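Side-chain contacts in 6-phosphogluconate dehydratase (Shewanella oneidensis, PDB 2GP4), which catalyses the dehydration of 6-phosphogluconate to 2-dehydro-3-deoxy-6-phosphogluconate, a step of the Entner-Doudoroff pathway, and is seen here without its iron-sulfur cluster: residues A[145-150]-A[602-607]; A[154-159]-A[179-184]; A[260-265]-A[412-417]; A[390-395]-A[399-404]. One frame throughout, in Å; residues are numbered along the deposited sequence.

Interaction 1. Residues A[145-150]-A[602-607]; sequences SLLSRE and ELFGVL
Leu147 reaches out from helix 145-160 and divides its two methyl groups between Phe604 and Leu607. One branch, CD1, lies 3.7 Å from CB of Phe604, and the other, CD2, is equally close, at 3.7 Å, to CB of Leu607. With chi1 at -82° the Leu147 side chain leans to the side of its own backbone N, and the fork then opens across the gap. Leu147 and Phe604 run past each other in opposite directions, so that the aromatic ring lies back along the leucine and its CD2 comes to 3.9 Å from CB of Leu147; the aliphatic chain meets the ring obliquely. Against Leu607 the approach is slanted, one branched chain crossing the other near the base. Phe604 sits at the N-cap position of the helix that carries Leu607, which brings both partners of Leu147 to the same short turn of chain.

On the same helix, but away from 602-607, Arg149 grips Glu150 side-on in a salt bridge. Its NE is 2.9 Å from Glu150 OE2 and NH2 is 3.0 Å from the same oxygen, both approaching from one face of the carboxylate. The other carboxylate oxygen, Glu150 OE1, takes a hydrogen bond from Ser620 N, and Arg149 NH2 also bonds Gly617 O, tying the pair to chain that follows the second segment. The contact is thus apolar packing of Leu147 on Phe604 and Leu607, between a helix of the largely helical N-terminal region and the N-terminus of a helix in the C-terminal region of this dehydratase fold.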
loop_
_atom_site.group_PDB
_atom_site.type_symbol
_atom_site.label_atom_id
_atom_site.label_comp_id
_atom_site.label_asym_id
_atom_site.label_seq_id
_atom_site.Cartn_x
_atom_site.Cartn_y
_atom_site.Cartn_z
ATOM N N SER A 145 -4.030 -7.171 12.574
ATOM C CA SER A 145 -3.216 -7.037 11.374
ATOM C C SER A 145 -2.645 -5.631 11.153
ATOM O O SER A 145 -1.455 -5.472 10.881
ATOM C CB SER A 145 -4.017 -7.490 10.155
ATOM O OG SER A 145 -3.409 -7.059 8.953
ATOM N N LEU A 146 -3.496 -4.621 11.259
ATOM C CA LEU A 146 -3.049 -3.246 11.138
ATOM C C LEU A 146 -2.160 -2.895 12.335
ATOM O O LEU A 146 -1.098 -2.286 12.175
ATOM C CB LEU A 146 -4.250 -2.302 11.088
ATOM C CG LEU A 146 -4.130 -0.890 10.502
ATOM C CD1 LEU A 146 -4.877 0.068 11.414
ATOM C CD2 LEU A 146 -2.694 -0.402 10.277
ATOM N N LEU A 147 -2.605 -3.297 13.526
ATOM C CA LEU A 147 -1.892 -3.036 14.757
ATOM C C LEU A 147 -0.496 -3.648 14.794
ATOM O O LEU A 147 0.391 -3.110 15.461
ATOM C CB LEU A 147 -2.711 -3.531 15.950
ATOM C CG LEU A 147 -3.821 -2.606 16.450
ATOM C CD1 LEU A 147 -4.812 -3.384 17.288
ATOM C CD2 LEU A 147 -3.234 -1.427 17.230
ATOM N N SER A 148 -0.300 -4.763 14.087
ATOM C CA SER A 148 1.011 -5.418 14.029
ATOM C C SER A 148 2.072 -4.601 13.285
ATOM O O SER A 148 3.265 -4.772 13.528
ATOM C CB SER A 148 0.905 -6.812 13.411
ATOM O OG SER A 148 0.539 -6.736 12.047
ATOM N N ARG A 149 1.637 -3.731 12.377
ATOM C CA ARG A 149 2.547 -2.786 11.729
ATOM C C ARG A 149 3.196 -1.880 12.772
ATOM O O ARG A 149 4.405 -1.663 12.740
ATOM C CB ARG A 149 1.825 -1.938 10.678
ATOM C CG ARG A 149 2.719 -0.891 10.021
ATOM C CD ARG A 149 1.906 0.127 9.251
ATOM N NE ARG A 149 1.278 1.113 10.131
ATOM C CZ ARG A 149 0.423 2.052 9.730
ATOM N NH1 ARG A 149 0.059 2.147 8.453
ATOM N NH2 ARG A 149 -0.082 2.896 10.621
ATOM N N GLU A 150 2.385 -1.369 13.696
ATOM C CA GLU A 150 2.880 -0.501 14.759
ATOM C C GLU A 150 3.837 -1.267 15.674
ATOM O O GLU A 150 4.875 -0.726 16.102
ATOM C CB GLU A 150 1.720 0.111 15.554
ATOM C CG GLU A 150 0.700 0.887 14.695
ATOM C CD GLU A 150 1.307 2.124 14.057
ATOM O OE1 GLU A 150 1.372 3.168 14.738
ATOM O OE2 GLU A 150 1.734 2.051 12.883
ATOM N N GLU A 602 -6.643 -7.786 24.329
ATOM C CA GLU A 602 -6.461 -7.099 25.618
ATOM C C GLU A 602 -5.194 -6.248 25.640
ATOM O O GLU A 602 -5.114 -5.261 26.373
ATOM C CB GLU A 602 -6.332 -8.110 26.766
ATOM C CG GLU A 602 -7.228 -9.298 26.693
ATOM C CD GLU A 602 -6.724 -10.360 25.740
ATOM O OE1 GLU A 602 -5.683 -10.993 26.025
ATOM O OE2 GLU A 602 -7.393 -10.569 24.708
ATOM N N LEU A 603 -4.204 -6.657 24.852
ATOM C CA LEU A 603 -2.878 -6.064 24.908
ATOM C C LEU A 603 -2.763 -4.773 24.110
ATOM O O LEU A 603 -1.836 -4.003 24.330
ATOM C CB LEU A 603 -1.818 -7.076 24.449
ATOM C CG LEU A 603 -1.786 -8.431 25.176
ATOM C CD1 LEU A 603 -0.739 -9.344 24.565
ATOM C CD2 LEU A 603 -1.549 -8.280 26.676
ATOM N N PHE A 604 -3.719 -4.529 23.215
ATOM C CA PHE A 604 -3.599 -3.488 22.195
ATOM C C PHE A 604 -4.581 -2.337 22.370
ATOM O O PHE A 604 -4.652 -1.462 21.514
ATOM C CB PHE A 604 -3.826 -4.087 20.805
ATOM C CG PHE A 604 -2.801 -5.101 20.394
ATOM C CD1 PHE A 604 -2.860 -6.406 20.866
ATOM C CD2 PHE A 604 -1.791 -4.756 19.513
ATOM C CE1 PHE A 604 -1.924 -7.345 20.475
ATOM C CE2 PHE A 604 -0.848 -5.685 19.121
ATOM C CZ PHE A 604 -0.912 -6.984 19.599
ATOM N N GLY A 605 -5.337 -2.347 23.465
ATOM C CA GLY A 605 -6.367 -1.341 23.725
ATOM C C GLY A 605 -5.869 0.088 23.639
ATOM O O GLY A 605 -6.556 0.957 23.108
ATOM N N VAL A 606 -4.664 0.311 24.157
ATOM C CA VAL A 606 -4.045 1.629 24.217
ATOM C C VAL A 606 -3.569 2.093 22.832
ATOM O O VAL A 606 -3.699 3.276 22.482
ATOM C CB VAL A 606 -2.898 1.623 25.269
ATOM C CG1 VAL A 606 -1.699 2.478 24.849
ATOM C CG2 VAL A 606 -3.431 2.023 26.641
ATOM N N LEU A 607 -3.035 1.157 22.051
ATOM C CA LEU A 607 -2.611 1.447 20.690
ATOM C C LEU A 607 -3.800 1.627 19.762
ATOM O O LEU A 607 -3.853 2.604 19.010
ATOM C CB LEU A 607 -1.691 0.349 20.147
ATOM C CG LEU A 607 -0.248 0.254 20.633
ATOM C CD1 LEU A 607 0.474 -0.811 19.819
ATOM C CD2 LEU A 607 0.487 1.603 20.543
#

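Interaction 2. Residues A[154-159]-A[179-184]; sequences MATAVG and PGLLIG
Thr156 is the side chain that fills the gap between the two helices, pressing on the backbone of Gly184 and the end of Leu181. Its chi1 of -60° turns OG1 toward its own backbone N, where it hydrogen-bonds Ile152 O one turn earlier in the same helix, and places CG2 opposite the backbone N, beside the carbonyl carbon. That methyl is 4.0 Å from C of Gly184. Because Gly184 has no side chain, CB of Thr156 can sit 4.1 Å from its CA. The hydroxyl meets Leu181 through a methyl: OG1 of Thr156 is 3.6 Å from CD2 of Leu181, a van der Waals contact.

Two glycines four residues apart, Gly180 and Gly184, give the second helix a GxxxG spacing. Gly184 makes the close contact, its CA only 5.3 Å from CA of Thr156, whereas Gly180 lies at the margin. The axes of the short helical segments approach to 8.0 Å and cross at -46°.

Leu181 starts out pointing away from the first helix, but with CG beside the backbone N (chi1 -69°) its CD2 swings back toward it. The leucine and threonine side chains cross at about a right angle, and Leu181 also packs on Ile152 of helix 145-160 and on Phe195 of strand 193-195.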
loop_
_atom_site.group_PDB
_atom_site.type_symbol
_atom_site.label_atom_id
_atom_site.label_comp_id
_atom_site.label_asym_id
_atom_site.label_seq_id
_atom_site.Cartn_x
_atom_site.Cartn_y
_atom_site.Cartn_z
HETATM N N MSE A 154 7.904 -0.562 16.291
HETATM C CA MSE A 154 8.484 -0.420 17.619
HETATM C C MSE A 154 9.583 -1.444 17.848
HETATM O O MSE A 154 10.636 -1.117 18.401
HETATM C CB MSE A 154 7.408 -0.544 18.701
HETATM C CG MSE A 154 6.342 0.506 18.585
HETATM SE SE MSE A 154 4.952 0.337 19.928
HETATM C CE MSE A 154 5.429 1.846 21.017
ATOM N N ALA A 155 9.335 -2.679 17.416
ATOM C CA ALA A 155 10.313 -3.755 17.565
ATOM C C ALA A 155 11.594 -3.478 16.771
ATOM O O ALA A 155 12.679 -3.848 17.204
ATOM C CB ALA A 155 9.700 -5.103 17.176
ATOM N N THR A 156 11.451 -2.826 15.618
ATOM C CA THR A 156 12.581 -2.381 14.806
ATOM C C THR A 156 13.403 -1.344 15.568
ATOM O O THR A 156 14.637 -1.438 15.626
ATOM C CB THR A 156 12.100 -1.815 13.432
ATOM O OG1 THR A 156 11.387 -2.836 12.726
ATOM C CG2 THR A 156 13.271 -1.341 12.560
ATOM N N ALA A 157 12.707 -0.378 16.166
ATOM C CA ALA A 157 13.330 0.679 16.964
ATOM C C ALA A 157 14.151 0.111 18.118
ATOM O O ALA A 157 15.256 0.580 18.373
ATOM C CB ALA A 157 12.284 1.651 17.486
ATOM N N VAL A 158 13.611 -0.902 18.796
ATOM C CA VAL A 158 14.329 -1.574 19.884
ATOM C C VAL A 158 15.626 -2.219 19.386
ATOM O O VAL A 158 16.674 -2.091 20.031
ATOM C CB VAL A 158 13.463 -2.646 20.597
ATOM C CG1 VAL A 158 14.238 -3.284 21.743
ATOM C CG2 VAL A 158 12.169 -2.050 21.109
ATOM N N GLY A 159 15.550 -2.908 18.246
ATOM C CA GLY A 159 16.723 -3.541 17.644
ATOM C C GLY A 159 17.791 -2.527 17.269
ATOM O O GLY A 159 18.978 -2.726 17.535
ATOM N N PRO A 179 6.119 -2.081 5.604
ATOM C CA PRO A 179 5.752 -0.744 6.065
ATOM C C PRO A 179 6.133 -0.514 7.521
ATOM O O PRO A 179 6.615 0.569 7.858
ATOM C CB PRO A 179 4.230 -0.722 5.898
ATOM C CG PRO A 179 3.950 -1.753 4.863
ATOM C CD PRO A 179 4.922 -2.833 5.179
ATOM N N GLY A 180 5.923 -1.528 8.357
ATOM C CA GLY A 180 6.335 -1.502 9.754
ATOM C C GLY A 180 7.832 -1.335 9.911
ATOM O O GLY A 180 8.292 -0.506 10.696
ATOM N N LEU A 181 8.595 -2.119 9.156
ATOM C CA LEU A 181 10.054 -2.001 9.142
ATOM C C LEU A 181 10.465 -0.612 8.671
ATOM O O LEU A 181 11.302 0.033 9.304
ATOM C CB LEU A 181 10.681 -3.066 8.246
ATOM C CG LEU A 181 10.599 -4.522 8.703
ATOM C CD1 LEU A 181 10.682 -5.459 7.497
ATOM C CD2 LEU A 181 11.688 -4.847 9.733
ATOM N N LEU A 182 9.845 -0.151 7.582
ATOM C CA LEU A 182 10.141 1.158 7.005
ATOM C C LEU A 182 9.929 2.267 8.030
ATOM O O LEU A 182 10.824 3.078 8.250
ATOM C CB LEU A 182 9.285 1.431 5.760
ATOM C CG LEU A 182 9.944 2.082 4.525
ATOM C CD1 LEU A 182 8.898 2.634 3.559
ATOM C CD2 LEU A 182 10.965 3.157 4.864
ATOM N N ILE A 183 8.749 2.291 8.649
ATOM C CA ILE A 183 8.419 3.270 9.687
ATOM C C ILE A 183 9.479 3.274 10.789
ATOM O O ILE A 183 10.013 4.332 11.134
ATOM C CB ILE A 183 7.018 3.014 10.303
ATOM C CG1 ILE A 183 5.924 3.256 9.259
ATOM C CG2 ILE A 183 6.787 3.915 11.520
ATOM C CD1 ILE A 183 4.566 2.670 9.610
ATOM N N GLY A 184 9.784 2.090 11.324
ATOM C CA GLY A 184 10.789 1.950 12.376
ATOM C C GLY A 184 12.158 2.407 11.916
ATOM O O GLY A 184 12.880 3.071 12.659
#

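Interaction 3. Residues A[260-265]-A[412-417]; sequences QLPGSS and LRWVDG
Trp414 spans the gap to Pro262 with one directional bond: its indole NE1 donates to the backbone O of Pro262 at 3.0 Å. The N-H points almost straight at the oxygen, with an angle of 169°, and the acceptor lies close to the ring plane, so the indole edge is used. Seen from the carbonyl, the donor is tilted 33° out of its plane. The single polar atom of this large side chain is satisfied in this way by a backbone carbonyl in the middle of a turn.

Apolar contacts flank that bond. CB of Pro262 is 4.1 Å from CD1 of Trp414, with the proline ring and the tryptophan side chain crossing at about a right angle. Leu261 approaches the six-membered end of the indole obliquely, its CG resting 4.0 Å from CZ2 of Trp414.

The loop that presents these groups is held by bonds of its own. Leu261 to Ser264 form a type II beta turn, with Gly263 at the positive phi that such a turn needs, and O of Leu261 accepts from two donors, Ser264 N at 3.1 Å and Ser264 OG at 2.7 Å. The turn probably sets the direction in which the Pro262 carbonyl faces.

Strand 411-416 pairs antiparallel with strand 403-408, whose Gln403 and Pro405 touch Trp414. Helix 272-287 packs against the same cluster, Leu277 on Trp414 and Met280 on Leu261, while Leu194 of strand 193-195 also meets Leu261.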
loop_
_atom_site.group_PDB
_atom_site.type_symbol
_atom_site.label_atom_id
_atom_site.label_comp_id
_atom_site.label_asym_id
_atom_site.label_seq_id
_atom_site.Cartn_x
_atom_site.Cartn_y
_atom_site.Cartn_z
ATOM N N GLN A 260 15.575 -1.156 -2.446
ATOM C CA GLN A 260 16.237 -2.449 -2.597
ATOM C C GLN A 260 16.913 -2.510 -3.962
ATOM O O GLN A 260 16.600 -1.710 -4.838
ATOM C CB GLN A 260 15.238 -3.599 -2.437
ATOM C CG GLN A 260 13.985 -3.479 -3.302
ATOM C CD GLN A 260 12.989 -4.605 -3.075
ATOM O OE1 GLN A 260 12.733 -5.018 -1.943
ATOM N NE2 GLN A 260 12.412 -5.098 -4.162
ATOM N N LEU A 261 17.839 -3.450 -4.135
ATOM C CA LEU A 261 18.521 -3.645 -5.418
ATOM C C LEU A 261 17.542 -3.871 -6.575
ATOM O O LEU A 261 16.560 -4.591 -6.418
ATOM C CB LEU A 261 19.520 -4.803 -5.328
ATOM C CG LEU A 261 21.008 -4.534 -5.055
ATOM C CD1 LEU A 261 21.280 -3.243 -4.294
ATOM C CD2 LEU A 261 21.631 -5.724 -4.337
ATOM N N PRO A 262 17.800 -3.231 -7.732
ATOM C CA PRO A 262 16.968 -3.392 -8.928
ATOM C C PRO A 262 16.725 -4.858 -9.296
ATOM O O PRO A 262 17.674 -5.643 -9.397
ATOM C CB PRO A 262 17.787 -2.701 -10.018
ATOM C CG PRO A 262 18.597 -1.701 -9.299
ATOM C CD PRO A 262 18.911 -2.287 -7.964
ATOM N N GLY A 263 15.453 -5.208 -9.469
ATOM C CA GLY A 263 15.043 -6.549 -9.865
ATOM C C GLY A 263 15.319 -7.646 -8.855
ATOM O O GLY A 263 15.273 -8.825 -9.197
ATOM N N SER A 264 15.588 -7.271 -7.610
ATOM C CA SER A 264 15.942 -8.250 -6.579
ATOM C C SER A 264 14.757 -9.019 -5.975
ATOM O O SER A 264 14.944 -10.109 -5.436
ATOM C CB SER A 264 16.758 -7.592 -5.466
ATOM O OG SER A 264 15.975 -6.636 -4.779
ATOM N N SER A 265 13.553 -8.460 -6.062
ATOM C CA SER A 265 12.384 -9.056 -5.411
ATOM C C SER A 265 11.755 -10.230 -6.170
ATOM O O SER A 265 10.927 -10.958 -5.616
ATOM C CB SER A 265 11.323 -7.990 -5.091
ATOM O OG SER A 265 11.070 -7.137 -6.191
ATOM N N LEU A 412 27.727 -11.692 -11.237
ATOM C CA LEU A 412 26.525 -10.885 -11.104
ATOM C C LEU A 412 26.626 -9.602 -11.928
ATOM O O LEU A 412 27.486 -8.760 -11.670
ATOM C CB LEU A 412 26.255 -10.570 -9.630
ATOM C CG LEU A 412 25.177 -9.540 -9.270
ATOM C CD1 LEU A 412 23.796 -9.963 -9.760
ATOM C CD2 LEU A 412 25.171 -9.298 -7.761
ATOM N N ARG A 413 25.744 -9.469 -12.919
ATOM C CA ARG A 413 25.712 -8.294 -13.785
ATOM C C ARG A 413 24.303 -7.734 -13.897
ATOM O O ARG A 413 23.321 -8.477 -13.821
ATOM C CB ARG A 413 26.192 -8.635 -15.196
ATOM C CG ARG A 413 27.481 -9.434 -15.288
ATOM C CD ARG A 413 27.860 -9.628 -16.740
ATOM N NE ARG A 413 28.272 -8.368 -17.349
ATOM C CZ ARG A 413 29.529 -8.051 -17.634
ATOM N NH1 ARG A 413 30.512 -8.906 -17.382
ATOM N NH2 ARG A 413 29.800 -6.875 -18.176
ATOM N N TRP A 414 24.212 -6.423 -14.092
ATOM C CA TRP A 414 22.940 -5.786 -14.417
ATOM C C TRP A 414 22.872 -5.478 -15.914
ATOM O O TRP A 414 23.806 -4.915 -16.488
ATOM C CB TRP A 414 22.712 -4.542 -13.554
ATOM C CG TRP A 414 21.991 -4.854 -12.256
ATOM C CD1 TRP A 414 20.641 -4.812 -12.039
ATOM C CD2 TRP A 414 22.580 -5.267 -11.014
ATOM N NE1 TRP A 414 20.354 -5.167 -10.746
ATOM C CE2 TRP A 414 21.523 -5.450 -10.091
ATOM C CE3 TRP A 414 23.896 -5.503 -10.590
ATOM C CZ2 TRP A 414 21.741 -5.859 -8.765
ATOM C CZ3 TRP A 414 24.115 -5.911 -9.269
ATOM C CH2 TRP A 414 23.039 -6.083 -8.373
ATOM N N VAL A 415 21.778 -5.894 -16.545
ATOM C CA VAL A 415 21.604 -5.740 -17.992
ATOM C C VAL A 415 20.346 -4.931 -18.306
ATOM O O VAL A 415 19.495 -4.748 -17.437
ATOM C CB VAL A 415 21.552 -7.114 -18.726
ATOM C CG1 VAL A 415 22.876 -7.858 -18.582
ATOM C CG2 VAL A 415 20.407 -7.964 -18.207
ATOM N N ASP A 416 20.235 -4.449 -19.541
ATOM C CA ASP A 416 19.066 -3.692 -19.976
ATOM C C ASP A 416 17.799 -4.533 -19.915
ATOM O O ASP A 416 17.776 -5.667 -20.392
ATOM C CB ASP A 416 19.256 -3.159 -21.396
ATOM C CG ASP A 416 19.910 -1.784 -21.432
ATOM O OD1 ASP A 416 20.519 -1.355 -20.425
ATOM O OD2 ASP A 416 19.807 -1.128 -22.490
ATOM N N GLY A 417 16.758 -3.968 -19.308
ATOM C CA GLY A 417 15.453 -4.610 -19.249
ATOM C C GLY A 417 14.682 -4.461 -20.549
ATOM O O GLY A 417 15.118 -3.737 -21.451
#

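Interaction 4. Residues A[390-395]-A[399-404]; sequences VNTVAG and RRYTQE
A small beta hairpin, with a type I turn from Thr392 to Gly395, packs against Tyr401 and Arg400 of the 3-10 segment just downstream. The edge of the Tyr401 ring faces Thr392, whose OG1 lies near the ring plane, 3.3 Å from CE1. The two side chains slide past each other in opposite directions, and the phenol oxygen, Tyr401 OH, reaches 3.4 Å from CG2 of Val393. Chi1 of 79° puts OG1 of Thr392, first residue of the turn, between its backbone N and carbonyl carbon; there it donates to Gly395 O at 2.7 Å and accepts from Ala394 N at 3.2 Å, making an ST turn.

Arg400 stretches out from CG to NE and lays one face of its guanidinium over Gly395 CA and Ala394 O; NE is 3.4 Å from Gly395 C and hydrogen-bonds Tyr396 O in the hairpin's own second strand. Tyr401 OH bonds Gln260 O of the 260-265 loop. The turn is closed by a reciprocal pair, Gly395 N to Thr392 O and Thr392 N to Gly395 O, with Thr392 OG1 as an added donor, so the tyrosine and arginine pack by van der Waals contact on a surface braced by its own hydrogen bonds.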
loop_
_atom_site.group_PDB
_atom_site.type_symbol
_atom_site.label_atom_id
_atom_site.label_comp_id
_atom_site.label_asym_id
_atom_site.label_seq_id
_atom_site.Cartn_x
_atom_site.Cartn_y
_atom_site.Cartn_z
ATOM N N VAL A 390 16.329 11.008 -8.471
ATOM C CA VAL A 390 16.316 10.553 -7.082
ATOM C C VAL A 390 17.561 9.735 -6.752
ATOM O O VAL A 390 18.139 9.073 -7.629
ATOM C CB VAL A 390 15.031 9.724 -6.741
ATOM C CG1 VAL A 390 13.806 10.632 -6.639
ATOM C CG2 VAL A 390 14.800 8.614 -7.760
ATOM N N ASN A 391 17.985 9.798 -5.490
ATOM C CA ASN A 391 19.032 8.910 -5.004
ATOM C C ASN A 391 18.407 7.584 -4.580
ATOM O O ASN A 391 17.344 7.558 -3.952
ATOM C CB ASN A 391 19.824 9.545 -3.849
ATOM C CG ASN A 391 21.106 8.773 -3.512
ATOM O OD1 ASN A 391 21.744 8.180 -4.385
ATOM N ND2 ASN A 391 21.484 8.784 -2.244
ATOM N N THR A 392 19.051 6.484 -4.953
ATOM C CA THR A 392 18.569 5.162 -4.578
ATOM C C THR A 392 19.703 4.372 -3.935
ATOM O O THR A 392 20.869 4.786 -3.986
ATOM C CB THR A 392 17.989 4.366 -5.785
ATOM O OG1 THR A 392 19.051 3.818 -6.569
ATOM C CG2 THR A 392 17.107 5.235 -6.670
ATOM N N VAL A 393 19.362 3.232 -3.340
ATOM C CA VAL A 393 20.353 2.349 -2.735
ATOM C C VAL A 393 21.357 1.784 -3.746
ATOM O O VAL A 393 22.414 1.297 -3.353
ATOM C CB VAL A 393 19.693 1.204 -1.937
ATOM C CG1 VAL A 393 18.886 1.768 -0.767
ATOM C CG2 VAL A 393 18.817 0.334 -2.838
ATOM N N ALA A 394 21.029 1.863 -5.035
ATOM C CA ALA A 394 21.908 1.391 -6.106
ATOM C C ALA A 394 22.688 2.523 -6.761
ATOM O O ALA A 394 23.468 2.290 -7.685
ATOM C CB ALA A 394 21.103 0.637 -7.163
ATOM N N GLY A 395 22.474 3.746 -6.284
ATOM C CA GLY A 395 23.099 4.921 -6.878
ATOM C C GLY A 395 22.073 5.937 -7.334
ATOM O O GLY A 395 20.865 5.712 -7.218
ATOM N N ARG A 399 16.571 5.535 -13.456
ATOM C CA ARG A 399 16.772 4.756 -14.683
ATOM C C ARG A 399 17.559 3.462 -14.423
ATOM O O ARG A 399 17.498 2.519 -15.226
ATOM C CB ARG A 399 17.470 5.624 -15.737
ATOM C CG ARG A 399 17.228 5.246 -17.198
ATOM C CD ARG A 399 15.752 5.265 -17.604
ATOM N NE ARG A 399 15.239 6.566 -18.038
ATOM C CZ ARG A 399 14.194 6.718 -18.857
ATOM N NH1 ARG A 399 13.564 5.661 -19.361
ATOM N NH2 ARG A 399 13.778 7.928 -19.192
ATOM N N ARG A 400 18.268 3.416 -13.290
ATOM C CA ARG A 400 18.973 2.213 -12.831
ATOM C C ARG A 400 18.013 1.054 -12.561
ATOM O O ARG A 400 18.405 -0.119 -12.592
ATOM C CB ARG A 400 19.757 2.498 -11.550
ATOM C CG ARG A 400 20.938 3.404 -11.717
ATOM C CD ARG A 400 21.530 3.768 -10.361
ATOM N NE ARG A 400 22.629 4.721 -10.501
ATOM C CZ ARG A 400 23.882 4.388 -10.803
ATOM N NH1 ARG A 400 24.218 3.119 -11.003
ATOM N NH2 ARG A 400 24.805 5.331 -10.906
ATOM N N TYR A 401 16.757 1.393 -12.289
ATOM C CA TYR A 401 15.742 0.396 -11.986
ATOM C C TYR A 401 15.030 -0.139 -13.227
ATOM O O TYR A 401 14.126 -0.965 -13.124
ATOM C CB TYR A 401 14.777 0.921 -10.910
ATOM C CG TYR A 401 15.412 0.847 -9.552
ATOM C CD1 TYR A 401 16.339 1.804 -9.145
ATOM C CD2 TYR A 401 15.138 -0.212 -8.695
ATOM C CE1 TYR A 401 16.955 1.722 -7.914
ATOM C CE2 TYR A 401 15.749 -0.303 -7.452
ATOM C CZ TYR A 401 16.658 0.668 -7.067
ATOM O OH TYR A 401 17.275 0.595 -5.836
ATOM N N THR A 402 15.474 0.309 -14.397
ATOM C CA THR A 402 15.054 -0.285 -15.670
ATOM C C THR A 402 15.992 -1.426 -16.062
ATOM O O THR A 402 15.829 -2.039 -17.115
ATOM C CB THR A 402 14.999 0.752 -16.818
ATOM O OG1 THR A 402 16.326 1.189 -17.151
ATOM C CG2 THR A 402 14.145 1.943 -16.428
ATOM N N GLN A 403 16.978 -1.695 -15.212
ATOM C CA GLN A 403 17.928 -2.781 -15.446
ATOM C C GLN A 403 17.638 -4.001 -14.569
ATOM O O GLN A 403 17.070 -3.881 -13.477
ATOM C CB GLN A 403 19.366 -2.308 -15.236
ATOM C CG GLN A 403 19.872 -1.336 -16.283
ATOM C CD GLN A 403 21.374 -1.455 -16.507
ATOM O OE1 GLN A 403 22.149 -1.608 -15.557
ATOM N NE2 GLN A 403 21.789 -1.391 -17.769
ATOM N N GLU A 404 18.048 -5.168 -15.056
ATOM C CA GLU A 404 17.731 -6.439 -14.415
ATOM C C GLU A 404 18.991 -7.217 -14.069
ATOM O O GLU A 404 19.920 -7.273 -14.876
ATOM C CB GLU A 404 16.845 -7.294 -15.324
ATOM C CG GLU A 404 15.474 -6.715 -15.604
ATOM C CD GLU A 404 14.573 -7.685 -16.358
ATOM O OE1 GLU A 404 14.976 -8.187 -17.433
ATOM O OE2 GLU A 404 13.450 -7.940 -15.868
#

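How the interactions relate
Interactions 3 and 4 form one neighbourhood, their centres 9 Å apart. The hydrogen bond between Tyr401 and Gln260 joins them, and Val415 O lies 2.8 Å from Glu404 N, where strands 403-408 and 411-416 pair. Interactions 1 and 2 form a second neighbourhood, with centres 14 Å apart; both use helix 145-160, and Arg149 CG lies 3.7 Å from Gly180 N. The two neighbourhoods do not touch: about 10 Å separates the nearest atoms of interaction 2 from those of interaction 3 or 4. Interaction 1 is farther off, its centre 36 Å from that of interaction 3 and 35 Å from that of interaction 4, although in the sequence it encloses the other three.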